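Local coordinates for protein cyclopenase asqI (Emericella nidulans, PDB 5YY3) that catalyses, with one bound zinc ion per subunit, the conversion of 4'-methoxycyclopenin into 4'-methoxyviridicatin with release of methyl isocyanate, a step in aspoquinolone biosynthesis, at residues R111-L116 / G379-N384; F307-K312 / G343-D348; D321-F326 / F606-T611; I330-Y335 / N354-G359. All coordinates share one frame; numbering follows the deposited sequence.

In the fold
Three of the four contacts lie within the hemocyanin-type helical domain; contact 3 instead ties that domain to the Ig-like one and is the most buried, centred on an arginine and a leucine. Contacts 3 and 4 use the two ends of helix 323-331. Contact 4 joins helix ends by backbone, carboxylate and amide bonds near the zinc-binding histidines. Contact 2, a single bridge between two loops farther from the centre of the chain, touches contact 4 where Phe307 and Leu347 pack on Ile330. Contact 1, partly buried and about 22 Å from contact 4 between centres, is mainly polar and runs toward the zinc site at Asn384.

Contact 1 (R111-L116 / G379-N384); sequences RINPEL and GLTISN
Glu115 and Ser383 bring the backbones closest, their CA atoms 6.7 Å apart, where the first turn of helix 114-127 meets the extended loop that leads toward helix 391-410. The two segments share no backbone bond; side chains span the gap. Asn113 is the N-cap of the helix and works in two directions. With CG anti to the backbone N (chi1 -176°), its amide lies so that OD1 accepts from Leu116 N at 3.1 Å, and more weakly from Glu115 N, while ND2 reaches across to Thr381 OG1 at 2.8 Å. That hydroxyl lies near the amide plane, though the bond is bent, with 142° at the hydrogen. The other branch of Thr381, the methyl CG2, rests against Glu115 CB at 3.9 Å. Glu115 then turns at chi2 (65°), which carries its carboxylate over to Ser383, where OG donates a weak bond to OE2 at 2.9 Å. A water donates to the same OE2 and accepts from Asn384 N at 2.8 Å. The second carboxylate oxygen, OE1, forms a salt bridge with Arg118 one turn further along the helix, and Asn113 ND2 has another acceptor in Lys70 O. The amide is thus gripped at both ends, which fixes its rotation, and the buried carboxylate is shared among an arginine, a hydroxyl and a water, probably favouring its charged form. Through Asn384, its side chain about 5 Å from that of zinc-binding His190, this mainly polar seam probably helps to position the loop beside the metal site.

Contact 2 (F307-K312 / G343-D348); sequences FETTSK and GGCSLD
Thr309 and Leu347 form a single beta bridge, their CA atoms 4.3 Å apart, between loops whose end-to-end directions differ by 117°. Two backbone bonds flank the bridge: Thr310 N donates to Ser346 O at 2.7 Å, nearly straight at 168°, and Asp348 N donates to Glu308 O at 3.2 Å. With OG1 beside the backbone N (chi1 -80°), the Thr309 methyl CG2 falls anti to that N; it presses on Ser346 O and meets Cys345 CB at 3.6 Å. The thiol of Cys345 lies beside Ser311 OG, a buried hydroxyl for which the model offers no hydrogen-bond partner. Thr310 sets CG2 against Ser346 CB at 4.1 Å, at the outer margin. On the inner side Leu347 CD2 touches Phe307 CB at 3.9 Å, while the phenyl ring leads off into the protein. Asp348, the N-cap of helix 349-352, lays CB by Glu308 O; its carboxylate caps Glu350 N and forms a salt bridge with Arg351. Phe307, paired by backbone with Leu316 of the two-stranded sheet, packs on helix 288-304 and meets Tyr352 edge-to-face, and both Phe307 and Leu347 rest on Ile330 of helix 323-331.

Contact 3 (D321-F326 / F606-T611); sequences DNCLNF and FNRAWT
Asp321 meets the second segment at a distance, its carbonyl O lying 4.3 Å from Arg608 NH2 and oblique to the guanidinium. The carboxylate is turned off, its OD2 6.5 Å from the same NH2, too far for a salt bridge, although the opposite charges may still attract weakly. Cys323, in the first turn of helix 323-331, directs its side chain at Arg608, with SG at the edge of the guanidinium and in its plane; the modelled separation is too short to be trusted. Here the hemocyanin-type helical domain meets the Ig-like domain: the helix belongs to the former, and the loop before helix 611-614 comes from the latter. Arg608 also touches Arg320 and Gln413. Leu324 follows and supplies the apolar half of the contact. Its CG, anti to the carbonyl carbon (chi1 -64°), comes 3.7 Å from Arg608 NH1, and CD1 lies over one face of the guanidinium, 4.0 Å from NH2. The arginine reaches it from the opposite direction, its chain bent at chi3 (-108°). The same CD1 sits 3.4 Å from Asn607 O and 4.2 Å from Asn607 CB. The amide of Asn607 is held outside the contact, OD1 accepting from Gln413 NE2.

Contact 4 (I330-Y335 / N354-G359); sequences ILDAQY and NLHNYG
Asp332 and His356 lie side by side and point the same way, with carboxylate and imidazole planes 50° apart. CG of Asp332 is anti to the backbone N, which brings OD1 to the ring edge, near its plane, 3.2 Å from His356 CD2. Asn357 crosses the carboxylate at a slant, the amide plane turned 43° from it. Its ND2 donates to Asp332 OD1 at 3.0 Å, descending from above the carboxylate plane, and also to Asn354 OD1 at 3.1 Å. This second bond is straighter (168°), lies in the amide plane and uses a lone pair of the Asn354 carbonyl, so the two acceptors together hold the Asn357 amide in place. Asn354, the N-cap of helix 355-367, lays its amide against Ala333, with OD1 3.1 Å from the methyl CB. Ala333 has positive phi and is the C-prime residue of the Schellman motif that ends helix 323-331. The backbones join where His356 N donates to Leu331 O at 2.9 Å, and a water links Ile330 O to Leu355 N. Beside this polar strip Leu331 and Leu355 run alongside each other, their CD2 atoms 4.1 Å apart. The C-terminal end of helix 323-331 thus meets the N-terminal end of helix 355-367. Tyr403 of helix 391-410 touches both leucines, and helix 288-304 packs on them too. Asp332 OD2 is hydrogen-bonded to Tyr193 OH, and His356 ND1 to Trp396 NE1 of helix 391-410; Phe214 of helix 210-231 meets the imidazole edge-to-face, and the His356 side chain lies about 5 Å from that of zinc-binding His218.

Contact 1 (R111-L116 / G379-N384)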
loop_
_atom_site.group_PDB
_atom_site.type_symbol
_atom_site.label_atom_id
_atom_site.label_comp_id
_atom_site.label_asym_id
_atom_site.label_seq_id
_atom_site.Cartn_x
_atom_site.Cartn_y
_atom_site.Cartn_z
ATOM N N ARG A 111 -2.298 -35.580 -40.515
ATOM C CA ARG A 111 -2.055 -35.410 -39.070
ATOM C C ARG A 111 -0.898 -34.460 -38.711
ATOM O O ARG A 111 -0.278 -34.597 -37.664
ATOM C CB ARG A 111 -1.828 -36.779 -38.404
ATOM C CG ARG A 111 -2.990 -37.747 -38.585
ATOM C CD ARG A 111 -4.311 -37.100 -38.176
ATOM N NE ARG A 111 -4.447 -36.981 -36.725
ATOM C CZ ARG A 111 -5.449 -36.349 -36.121
ATOM N NH1 ARG A 111 -6.399 -35.771 -36.844
ATOM N NH2 ARG A 111 -5.499 -36.286 -34.795
ATOM N N ILE A 112 -0.625 -33.481 -39.566
ATOM C CA ILE A 112 0.262 -32.397 -39.168
ATOM C C ILE A 112 -0.379 -31.627 -38.004
ATOM O O ILE A 112 -1.612 -31.528 -37.906
ATOM C CB ILE A 112 0.560 -31.459 -40.345
ATOM C CG1 ILE A 112 1.792 -30.601 -40.059
ATOM C CG2 ILE A 112 -0.638 -30.577 -40.669
ATOM C CD1 ILE A 112 2.346 -29.950 -41.304
ATOM N N ASN A 113 0.458 -31.133 -37.095
ATOM C CA ASN A 113 0.004 -30.389 -35.919
ATOM C C ASN A 113 -0.795 -29.139 -36.305
ATOM O O ASN A 113 -0.304 -28.304 -37.077
ATOM C CB ASN A 113 1.222 -30.012 -35.062
ATOM C CG ASN A 113 0.846 -29.326 -33.761
ATOM O OD1 ASN A 113 0.339 -28.198 -33.762
ATOM N ND2 ASN A 113 1.107 -29.997 -32.639
ATOM N N PRO A 114 -2.032 -29.006 -35.775
ATOM C CA PRO A 114 -2.942 -27.892 -36.086
ATOM C C PRO A 114 -2.408 -26.523 -35.663
ATOM O O PRO A 114 -2.713 -25.530 -36.316
ATOM C CB PRO A 114 -4.211 -28.231 -35.287
ATOM C CG PRO A 114 -4.112 -29.663 -34.970
ATOM C CD PRO A 114 -2.650 -29.963 -34.840
ATOM N N GLU A 115 -1.638 -26.471 -34.582
ATOM C CA GLU A 115 -1.048 -25.216 -34.135
ATOM C C GLU A 115 0.004 -24.795 -35.140
ATOM O O GLU A 115 0.108 -23.617 -35.500
ATOM C CB GLU A 115 -0.439 -25.351 -32.736
ATOM C CG GLU A 115 0.230 -24.086 -32.197
ATOM C CD GLU A 115 -0.742 -22.934 -31.979
ATOM O OE1 GLU A 115 -1.884 -23.176 -31.529
ATOM O OE2 GLU A 115 -0.349 -21.780 -32.234
ATOM N N LEU A 116 0.779 -25.771 -35.599
ATOM C CA LEU A 116 1.740 -25.534 -36.659
ATOM C C LEU A 116 0.996 -24.996 -37.875
ATOM O O LEU A 116 1.407 -24.003 -38.474
ATOM C CB LEU A 116 2.510 -26.816 -36.997
ATOM C CG LEU A 116 3.705 -26.727 -37.955
ATOM C CD1 LEU A 116 4.579 -27.956 -37.799
ATOM C CD2 LEU A 116 3.276 -26.557 -39.428
ATOM N N GLY A 379 5.685 -34.963 -25.635
ATOM C CA GLY A 379 5.540 -33.620 -25.101
ATOM C C GLY A 379 4.227 -32.954 -25.472
ATOM O O GLY A 379 3.478 -33.459 -26.309
ATOM N N LEU A 380 3.945 -31.811 -24.848
ATOM C CA LEU A 380 2.710 -31.074 -25.109
ATOM C C LEU A 380 2.999 -29.888 -26.042
ATOM O O LEU A 380 4.033 -29.239 -25.932
ATOM C CB LEU A 380 2.080 -30.613 -23.786
ATOM C CG LEU A 380 0.660 -30.022 -23.782
ATOM C CD1 LEU A 380 -0.304 -30.867 -24.614
ATOM C CD2 LEU A 380 0.141 -29.892 -22.346
ATOM N N THR A 381 2.093 -29.613 -26.971
ATOM C CA THR A 381 2.304 -28.533 -27.918
ATOM C C THR A 381 2.386 -27.174 -27.222
ATOM O O THR A 381 1.591 -26.872 -26.332
ATOM C CB THR A 381 1.191 -28.515 -28.970
ATOM O OG1 THR A 381 1.477 -29.509 -29.958
ATOM C CG2 THR A 381 1.100 -27.156 -29.648
ATOM N N ILE A 382 3.371 -26.372 -27.618
ATOM C CA ILE A 382 3.505 -25.002 -27.125
ATOM C C ILE A 382 3.211 -23.994 -28.211
ATOM O O ILE A 382 3.880 -23.960 -29.238
ATOM C CB ILE A 382 4.903 -24.705 -26.604
ATOM C CG1 ILE A 382 5.277 -25.663 -25.482
ATOM C CG2 ILE A 382 4.997 -23.262 -26.142
ATOM C CD1 ILE A 382 6.734 -25.588 -25.152
ATOM N N SER A 383 2.216 -23.164 -27.947
ATOM C CA SER A 383 1.775 -22.145 -28.870
ATOM C C SER A 383 2.442 -20.809 -28.600
ATOM O O SER A 383 2.563 -20.381 -27.450
ATOM C CB SER A 383 0.261 -21.994 -28.782
ATOM O OG SER A 383 -0.169 -20.857 -29.506
ATOM N N ASN A 384 2.892 -20.154 -29.663
ATOM C CA ASN A 384 3.251 -18.754 -29.561
ATOM C C ASN A 384 1.969 -17.967 -29.379
ATOM O O ASN A 384 1.341 -17.544 -30.351
ATOM C CB ASN A 384 4.000 -18.260 -30.792
ATOM C CG ASN A 384 4.388 -16.793 -30.683
ATOM O OD1 ASN A 384 4.249 -16.180 -29.616
ATOM N ND2 ASN A 384 4.885 -16.217 -31.789
HETATM O O HOH W 1 2.022 -20.853 -32.179
#

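Contact 2 (F307-K312 / G343-D348)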
loop_
_atom_site.group_PDB
_atom_site.type_symbol
_atom_site.label_atom_id
_atom_site.label_comp_id
_atom_site.label_asym_id
_atom_site.label_seq_id
_atom_site.Cartn_x
_atom_site.Cartn_y
_atom_site.Cartn_z
ATOM N N PHE A 307 30.120 -5.844 -38.049
ATOM C CA PHE A 307 29.803 -7.246 -37.784
ATOM C C PHE A 307 30.686 -8.150 -38.661
ATOM O O PHE A 307 30.716 -8.003 -39.886
ATOM C CB PHE A 307 28.315 -7.540 -38.025
ATOM C CG PHE A 307 27.414 -7.110 -36.885
ATOM C CD1 PHE A 307 27.126 -7.978 -35.847
ATOM C CD2 PHE A 307 26.878 -5.831 -36.846
ATOM C CE1 PHE A 307 26.314 -7.593 -34.803
ATOM C CE2 PHE A 307 26.059 -5.437 -35.803
ATOM C CZ PHE A 307 25.779 -6.316 -34.779
ATOM N N GLU A 308 31.400 -9.080 -38.028
ATOM C CA GLU A 308 32.307 -9.969 -38.746
ATOM C C GLU A 308 31.569 -10.854 -39.734
ATOM O O GLU A 308 30.473 -11.359 -39.470
ATOM C CB GLU A 308 33.117 -10.847 -37.780
ATOM C CG GLU A 308 34.127 -10.075 -36.938
ATOM C CD GLU A 308 34.981 -9.128 -37.758
ATOM O OE1 GLU A 308 35.554 -9.568 -38.784
ATOM O OE2 GLU A 308 35.073 -7.933 -37.385
ATOM N N THR A 309 32.211 -11.024 -40.880
ATOM C CA THR A 309 31.713 -11.829 -41.973
ATOM C C THR A 309 32.455 -13.174 -41.907
ATOM O O THR A 309 33.427 -13.323 -41.164
ATOM C CB THR A 309 31.912 -11.056 -43.326
ATOM O OG1 THR A 309 30.862 -10.088 -43.479
ATOM C CG2 THR A 309 31.921 -11.956 -44.559
ATOM N N THR A 310 31.954 -14.164 -42.632
ATOM C CA THR A 310 32.627 -15.445 -42.809
ATOM C C THR A 310 34.027 -15.319 -43.455
ATOM O O THR A 310 34.855 -16.227 -43.334
ATOM C CB THR A 310 31.744 -16.381 -43.669
ATOM O OG1 THR A 310 32.098 -17.743 -43.426
ATOM C CG2 THR A 310 31.869 -16.040 -45.161
ATOM N N SER A 311 34.295 -14.208 -44.138
ATOM C CA SER A 311 35.604 -14.009 -44.759
ATOM C C SER A 311 36.428 -12.932 -44.035
ATOM O O SER A 311 36.022 -11.770 -43.934
ATOM C CB SER A 311 35.446 -13.668 -46.243
ATOM O OG SER A 311 34.652 -12.512 -46.433
ATOM N N LYS A 312 37.605 -13.357 -43.580
ATOM C CA LYS A 312 38.445 -12.669 -42.591
ATOM C C LYS A 312 38.440 -11.133 -42.558
ATOM O O LYS A 312 38.376 -10.548 -41.486
ATOM C CB LYS A 312 39.899 -13.150 -42.761
ATOM C CG LYS A 312 40.510 -12.859 -44.146
ATOM C CD LYS A 312 41.958 -13.340 -44.277
ATOM C CE LYS A 312 42.532 -13.000 -45.660
ATOM N NZ LYS A 312 43.950 -13.447 -45.850
ATOM N N GLY A 343 27.478 -8.059 -50.962
ATOM C CA GLY A 343 28.180 -8.316 -52.215
ATOM C C GLY A 343 28.969 -9.612 -52.331
ATOM O O GLY A 343 30.145 -9.600 -52.703
ATOM N N GLY A 344 28.327 -10.729 -52.007
ATOM C CA GLY A 344 28.967 -12.028 -52.108
ATOM C C GLY A 344 29.589 -12.522 -50.814
ATOM O O GLY A 344 30.349 -13.492 -50.816
ATOM N N CYS A 345 29.273 -11.858 -49.707
ATOM C CA CYS A 345 29.785 -12.277 -48.403
ATOM C C CYS A 345 28.660 -12.671 -47.445
ATOM O O CYS A 345 27.510 -12.280 -47.633
ATOM C CB CYS A 345 30.644 -11.171 -47.789
ATOM S SG CYS A 345 32.390 -11.226 -48.302
ATOM N N SER A 346 28.992 -13.457 -46.425
ATOM C CA SER A 346 27.995 -13.906 -45.460
ATOM C C SER A 346 28.323 -13.487 -44.021
ATOM O O SER A 346 29.473 -13.562 -43.584
ATOM C CB SER A 346 27.837 -15.426 -45.534
ATOM O OG SER A 346 27.286 -15.810 -46.779
ATOM N N LEU A 347 27.300 -13.049 -43.289
ATOM C CA LEU A 347 27.460 -12.728 -41.872
ATOM C C LEU A 347 27.762 -13.988 -41.083
ATOM O O LEU A 347 27.206 -15.047 -41.378
ATOM C CB LEU A 347 26.204 -12.046 -41.322
ATOM C CG LEU A 347 25.992 -10.576 -41.703
ATOM C CD1 LEU A 347 24.572 -10.144 -41.405
ATOM C CD2 LEU A 347 27.006 -9.639 -41.013
ATOM N N ASP A 348 28.642 -13.872 -40.088
ATOM C CA ASP A 348 29.067 -15.014 -39.264
ATOM C C ASP A 348 27.998 -15.433 -38.225
ATOM O O ASP A 348 27.998 -14.960 -37.085
ATOM C CB ASP A 348 30.390 -14.672 -38.565
ATOM C CG ASP A 348 31.056 -15.879 -37.922
ATOM O OD1 ASP A 348 30.411 -16.951 -37.841
ATOM O OD2 ASP A 348 32.230 -15.747 -37.492
#

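Contact 3 (D321-F326 / F606-T611)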
loop_
_atom_site.group_PDB
_atom_site.type_symbol
_atom_site.label_atom_id
_atom_site.label_comp_id
_atom_site.label_asym_id
_atom_site.label_seq_id
_atom_site.Cartn_x
_atom_site.Cartn_y
_atom_site.Cartn_z
ATOM N N ASP A 321 23.210 5.088 -41.403
ATOM C CA ASP A 321 22.068 4.643 -42.179
ATOM C C ASP A 321 21.640 3.202 -41.931
ATOM O O ASP A 321 20.442 2.910 -41.918
ATOM C CB ASP A 321 22.357 4.820 -43.665
ATOM C CG ASP A 321 21.112 4.693 -44.511
ATOM O OD1 ASP A 321 20.782 3.562 -44.949
ATOM O OD2 ASP A 321 20.444 5.729 -44.707
ATOM N N ASN A 322 22.600 2.296 -41.748
ATOM C CA ASN A 322 22.266 0.870 -41.705
ATOM C C ASN A 322 22.308 0.225 -40.315
ATOM O O ASN A 322 21.929 -0.943 -40.161
ATOM C CB ASN A 322 23.183 0.092 -42.673
ATOM C CG ASN A 322 24.600 -0.136 -42.132
ATOM O OD1 ASN A 322 24.989 0.370 -41.073
ATOM N ND2 ASN A 322 25.390 -0.890 -42.889
ATOM N N CYS A 323 22.749 0.974 -39.304
ATOM C CA CYS A 323 22.992 0.373 -37.990
ATOM C C CYS A 323 21.748 -0.326 -37.418
ATOM O O CYS A 323 21.829 -1.478 -37.034
ATOM C CB CYS A 323 23.516 1.411 -36.988
ATOM S SG CYS A 323 22.455 2.892 -36.754
ATOM N N LEU A 324 20.599 0.330 -37.391
ATOM C CA LEU A 324 19.439 -0.285 -36.729
ATOM C C LEU A 324 18.893 -1.486 -37.494
ATOM O O LEU A 324 18.484 -2.498 -36.892
ATOM C CB LEU A 324 18.327 0.741 -36.515
ATOM C CG LEU A 324 18.719 1.868 -35.564
ATOM C CD1 LEU A 324 17.523 2.781 -35.288
ATOM C CD2 LEU A 324 19.289 1.300 -34.282
ATOM N N ASN A 325 18.891 -1.374 -38.818
ATOM C CA ASN A 325 18.423 -2.467 -39.660
ATOM C C ASN A 325 19.276 -3.705 -39.467
ATOM O O ASN A 325 18.771 -4.829 -39.449
ATOM C CB ASN A 325 18.432 -2.066 -41.127
ATOM C CG ASN A 325 17.558 -2.963 -41.966
ATOM O OD1 ASN A 325 16.452 -3.324 -41.557
ATOM N ND2 ASN A 325 18.056 -3.353 -43.139
ATOM N N PHE A 326 20.574 -3.496 -39.308
ATOM C CA PHE A 326 21.485 -4.618 -39.162
ATOM C C PHE A 326 21.478 -5.154 -37.747
ATOM O O PHE A 326 21.404 -6.360 -37.548
ATOM C CB PHE A 326 22.906 -4.226 -39.583
ATOM C CG PHE A 326 23.186 -4.482 -41.034
ATOM C CD1 PHE A 326 23.539 -5.761 -41.476
ATOM C CD2 PHE A 326 23.068 -3.458 -41.974
ATOM C CE1 PHE A 326 23.795 -6.006 -42.836
ATOM C CE2 PHE A 326 23.324 -3.696 -43.335
ATOM C CZ PHE A 326 23.690 -4.973 -43.760
ATOM N N PHE A 606 13.771 10.488 -33.291
ATOM C CA PHE A 606 14.198 9.958 -32.004
ATOM C C PHE A 606 14.855 8.587 -32.097
ATOM O O PHE A 606 15.113 7.970 -31.080
ATOM C CB PHE A 606 13.011 9.893 -31.042
ATOM C CG PHE A 606 12.489 11.251 -30.650
ATOM C CD1 PHE A 606 13.222 12.065 -29.802
ATOM C CD2 PHE A 606 11.276 11.713 -31.141
ATOM C CE1 PHE A 606 12.751 13.290 -29.436
ATOM C CE2 PHE A 606 10.802 12.950 -30.785
ATOM C CZ PHE A 606 11.537 13.737 -29.926
ATOM N N ASN A 607 15.140 8.129 -33.315
ATOM C CA ASN A 607 15.655 6.782 -33.538
ATOM C C ASN A 607 17.182 6.730 -33.531
ATOM O O ASN A 607 17.768 5.650 -33.465
ATOM C CB ASN A 607 15.110 6.222 -34.848
ATOM C CG ASN A 607 15.491 7.073 -36.048
ATOM O OD1 ASN A 607 15.703 8.281 -35.920
ATOM N ND2 ASN A 607 15.578 6.447 -37.222
ATOM N N ARG A 608 17.820 7.895 -33.576
ATOM C CA ARG A 608 19.274 8.000 -33.377
ATOM C C ARG A 608 19.556 9.148 -32.433
ATOM O O ARG A 608 18.694 9.993 -32.235
ATOM C CB ARG A 608 20.009 8.231 -34.702
ATOM C CG ARG A 608 20.439 6.967 -35.377
ATOM C CD ARG A 608 20.693 7.200 -36.831
ATOM N NE ARG A 608 19.635 6.576 -37.613
ATOM C CZ ARG A 608 19.570 5.273 -37.851
ATOM N NH1 ARG A 608 20.524 4.484 -37.383
ATOM N NH2 ARG A 608 18.570 4.765 -38.571
ATOM N N ALA A 609 20.753 9.203 -31.861
ATOM C CA ALA A 609 21.079 10.334 -31.002
ATOM C C ALA A 609 21.166 11.586 -31.870
ATOM O O ALA A 609 21.342 11.484 -33.086
ATOM C CB ALA A 609 22.379 10.104 -30.250
ATOM N N TRP A 610 21.040 12.762 -31.258
ATOM C CA TRP A 610 21.146 14.010 -32.010
ATOM C C TRP A 610 22.529 14.583 -31.857
ATOM O O TRP A 610 23.088 14.652 -30.760
ATOM C CB TRP A 610 20.121 15.045 -31.557
ATOM C CG TRP A 610 18.716 14.614 -31.717
ATOM C CD1 TRP A 610 18.264 13.496 -32.364
ATOM C CD2 TRP A 610 17.557 15.282 -31.203
ATOM N NE1 TRP A 610 16.889 13.431 -32.284
ATOM C CE2 TRP A 610 16.435 14.516 -31.573
ATOM C CE3 TRP A 610 17.362 16.456 -30.466
ATOM C CZ2 TRP A 610 15.137 14.886 -31.234
ATOM C CZ3 TRP A 610 16.081 16.823 -30.130
ATOM C CH2 TRP A 610 14.979 16.043 -30.514
ATOM N N THR A 611 23.076 15.011 -32.980
ATOM C CA THR A 611 24.454 15.440 -33.021
ATOM C C THR A 611 24.588 16.766 -32.249
ATOM O O THR A 611 25.632 17.051 -31.651
ATOM C CB THR A 611 24.922 15.557 -34.482
ATOM O OG1 THR A 611 26.345 15.532 -34.522
ATOM C CG2 THR A 611 24.430 16.834 -35.108
#

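Contact 4 (I330-Y335 / N354-G359)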
loop_
_atom_site.group_PDB
_atom_site.type_symbol
_atom_site.label_atom_id
_atom_site.label_comp_id
_atom_site.label_asym_id
_atom_site.label_seq_id
_atom_site.Cartn_x
_atom_site.Cartn_y
_atom_site.Cartn_z
ATOM N N ILE A 330 20.142 -8.848 -37.217
ATOM C CA ILE A 330 20.956 -9.914 -36.672
ATOM C C ILE A 330 20.335 -10.496 -35.392
ATOM O O ILE A 330 20.299 -11.718 -35.221
ATOM C CB ILE A 330 22.386 -9.416 -36.434
ATOM C CG1 ILE A 330 23.092 -9.328 -37.790
ATOM C CG2 ILE A 330 23.136 -10.332 -35.453
ATOM C CD1 ILE A 330 24.455 -8.690 -37.769
ATOM N N LEU A 331 19.825 -9.632 -34.514
ATOM C CA LEU A 331 19.089 -10.069 -33.320
ATOM C C LEU A 331 17.982 -11.059 -33.675
ATOM O O LEU A 331 17.708 -11.991 -32.917
ATOM C CB LEU A 331 18.482 -8.867 -32.581
ATOM C CG LEU A 331 19.458 -8.060 -31.717
ATOM C CD1 LEU A 331 18.841 -6.749 -31.236
ATOM C CD2 LEU A 331 19.976 -8.909 -30.545
ATOM N N ASP A 332 17.363 -10.862 -34.838
ATOM C CA ASP A 332 16.256 -11.712 -35.262
ATOM C C ASP A 332 16.692 -12.748 -36.303
ATOM O O ASP A 332 15.844 -13.360 -36.959
ATOM C CB ASP A 332 15.122 -10.848 -35.806
ATOM C CG ASP A 332 13.814 -11.605 -35.948
ATOM O OD1 ASP A 332 13.347 -12.211 -34.952
ATOM O OD2 ASP A 332 13.248 -11.591 -37.063
ATOM N N ALA A 333 18.010 -12.943 -36.432
ATOM C CA ALA A 333 18.625 -13.944 -37.345
ATOM C C ALA A 333 18.127 -13.870 -38.785
ATOM O O ALA A 333 17.858 -14.887 -39.427
ATOM C CB ALA A 333 18.414 -15.355 -36.824
ATOM N N GLN A 334 18.026 -12.664 -39.306
ATOM C CA GLN A 334 17.643 -12.497 -40.704
ATOM C C GLN A 334 18.814 -12.444 -41.647
ATOM O O GLN A 334 18.953 -11.529 -42.432
ATOM C CB GLN A 334 16.776 -11.267 -40.818
ATOM C CG GLN A 334 15.656 -11.545 -39.922
ATOM C CD GLN A 334 14.573 -10.584 -40.065
ATOM O OE1 GLN A 334 14.766 -9.368 -39.952
ATOM N NE2 GLN A 334 13.385 -11.111 -40.290
ATOM N N TYR A 335 19.650 -13.462 -41.546
ATOM C CA TYR A 335 20.846 -13.530 -42.353
ATOM C C TYR A 335 20.565 -13.630 -43.865
ATOM O O TYR A 335 21.297 -13.033 -44.641
ATOM C CB TYR A 335 21.714 -14.683 -41.871
ATOM C CG TYR A 335 22.144 -14.540 -40.415
ATOM C CD1 TYR A 335 23.090 -13.593 -40.047
ATOM C CD2 TYR A 335 21.603 -15.353 -39.412
ATOM C CE1 TYR A 335 23.502 -13.454 -38.735
ATOM C CE2 TYR A 335 22.012 -15.222 -38.086
ATOM C CZ TYR A 335 22.962 -14.267 -37.762
ATOM O OH TYR A 335 23.387 -14.113 -36.467
ATOM N N ASN A 354 21.205 -16.504 -33.130
ATOM C CA ASN A 354 19.795 -16.125 -33.221
ATOM C C ASN A 354 19.253 -15.735 -31.842
ATOM O O ASN A 354 18.402 -16.430 -31.281
ATOM C CB ASN A 354 18.964 -17.282 -33.806
ATOM C CG ASN A 354 17.539 -16.875 -34.111
ATOM O OD1 ASN A 354 17.183 -15.703 -33.977
ATOM N ND2 ASN A 354 16.724 -17.824 -34.557
ATOM N N LEU A 355 19.753 -14.629 -31.296
ATOM C CA LEU A 355 19.528 -14.302 -29.882
ATOM C C LEU A 355 18.065 -14.039 -29.500
ATOM O O LEU A 355 17.617 -14.486 -28.445
ATOM C CB LEU A 355 20.371 -13.087 -29.491
ATOM C CG LEU A 355 20.358 -12.675 -28.025
ATOM C CD1 LEU A 355 20.681 -13.872 -27.150
ATOM C CD2 LEU A 355 21.359 -11.571 -27.798
ATOM N N HIS A 356 17.327 -13.305 -30.332
ATOM C CA HIS A 356 15.954 -12.942 -29.996
ATOM C C HIS A 356 15.081 -14.178 -29.872
ATOM O O HIS A 356 14.394 -14.370 -28.864
ATOM C CB HIS A 356 15.346 -11.993 -31.039
ATOM C CG HIS A 356 13.859 -11.840 -30.916
ATOM N ND1 HIS A 356 13.251 -11.378 -29.766
ATOM C CD2 HIS A 356 12.855 -12.114 -31.787
ATOM C CE1 HIS A 356 11.938 -11.362 -29.938
ATOM N NE2 HIS A 356 11.675 -11.803 -31.158
ATOM N N ASN A 357 15.109 -15.027 -30.892
ATOM C CA ASN A 357 14.189 -16.164 -30.920
ATOM C C ASN A 357 14.609 -17.304 -29.980
ATOM O O ASN A 357 13.761 -17.993 -29.417
ATOM C CB ASN A 357 14.028 -16.669 -32.357
ATOM C CG ASN A 357 13.382 -15.627 -33.268
ATOM O OD1 ASN A 357 12.155 -15.493 -33.313
ATOM N ND2 ASN A 357 14.206 -14.882 -33.992
ATOM N N TYR A 358 15.904 -17.507 -29.778
ATOM C CA TYR A 358 16.301 -18.493 -28.772
ATOM C C TYR A 358 16.023 -17.941 -27.383
ATOM O O TYR A 358 15.701 -18.697 -26.450
ATOM C CB TYR A 358 17.770 -18.887 -28.917
ATOM C CG TYR A 358 17.991 -19.957 -29.949
ATOM C CD1 TYR A 358 17.371 -21.194 -29.830
ATOM C CD2 TYR A 358 18.837 -19.746 -31.034
ATOM C CE1 TYR A 358 17.578 -22.193 -30.771
ATOM C CE2 TYR A 358 19.050 -20.736 -31.976
ATOM C CZ TYR A 358 18.418 -21.960 -31.834
ATOM O OH TYR A 358 18.614 -22.945 -32.771
ATOM N N GLY A 359 16.134 -16.624 -27.241
ATOM C CA GLY A 359 15.785 -15.974 -25.986
ATOM C C GLY A 359 14.340 -16.206 -25.578
ATOM O O GLY A 359 14.061 -16.569 -24.424
HETATM O O HOH W 2 21.079 -12.997 -32.654
#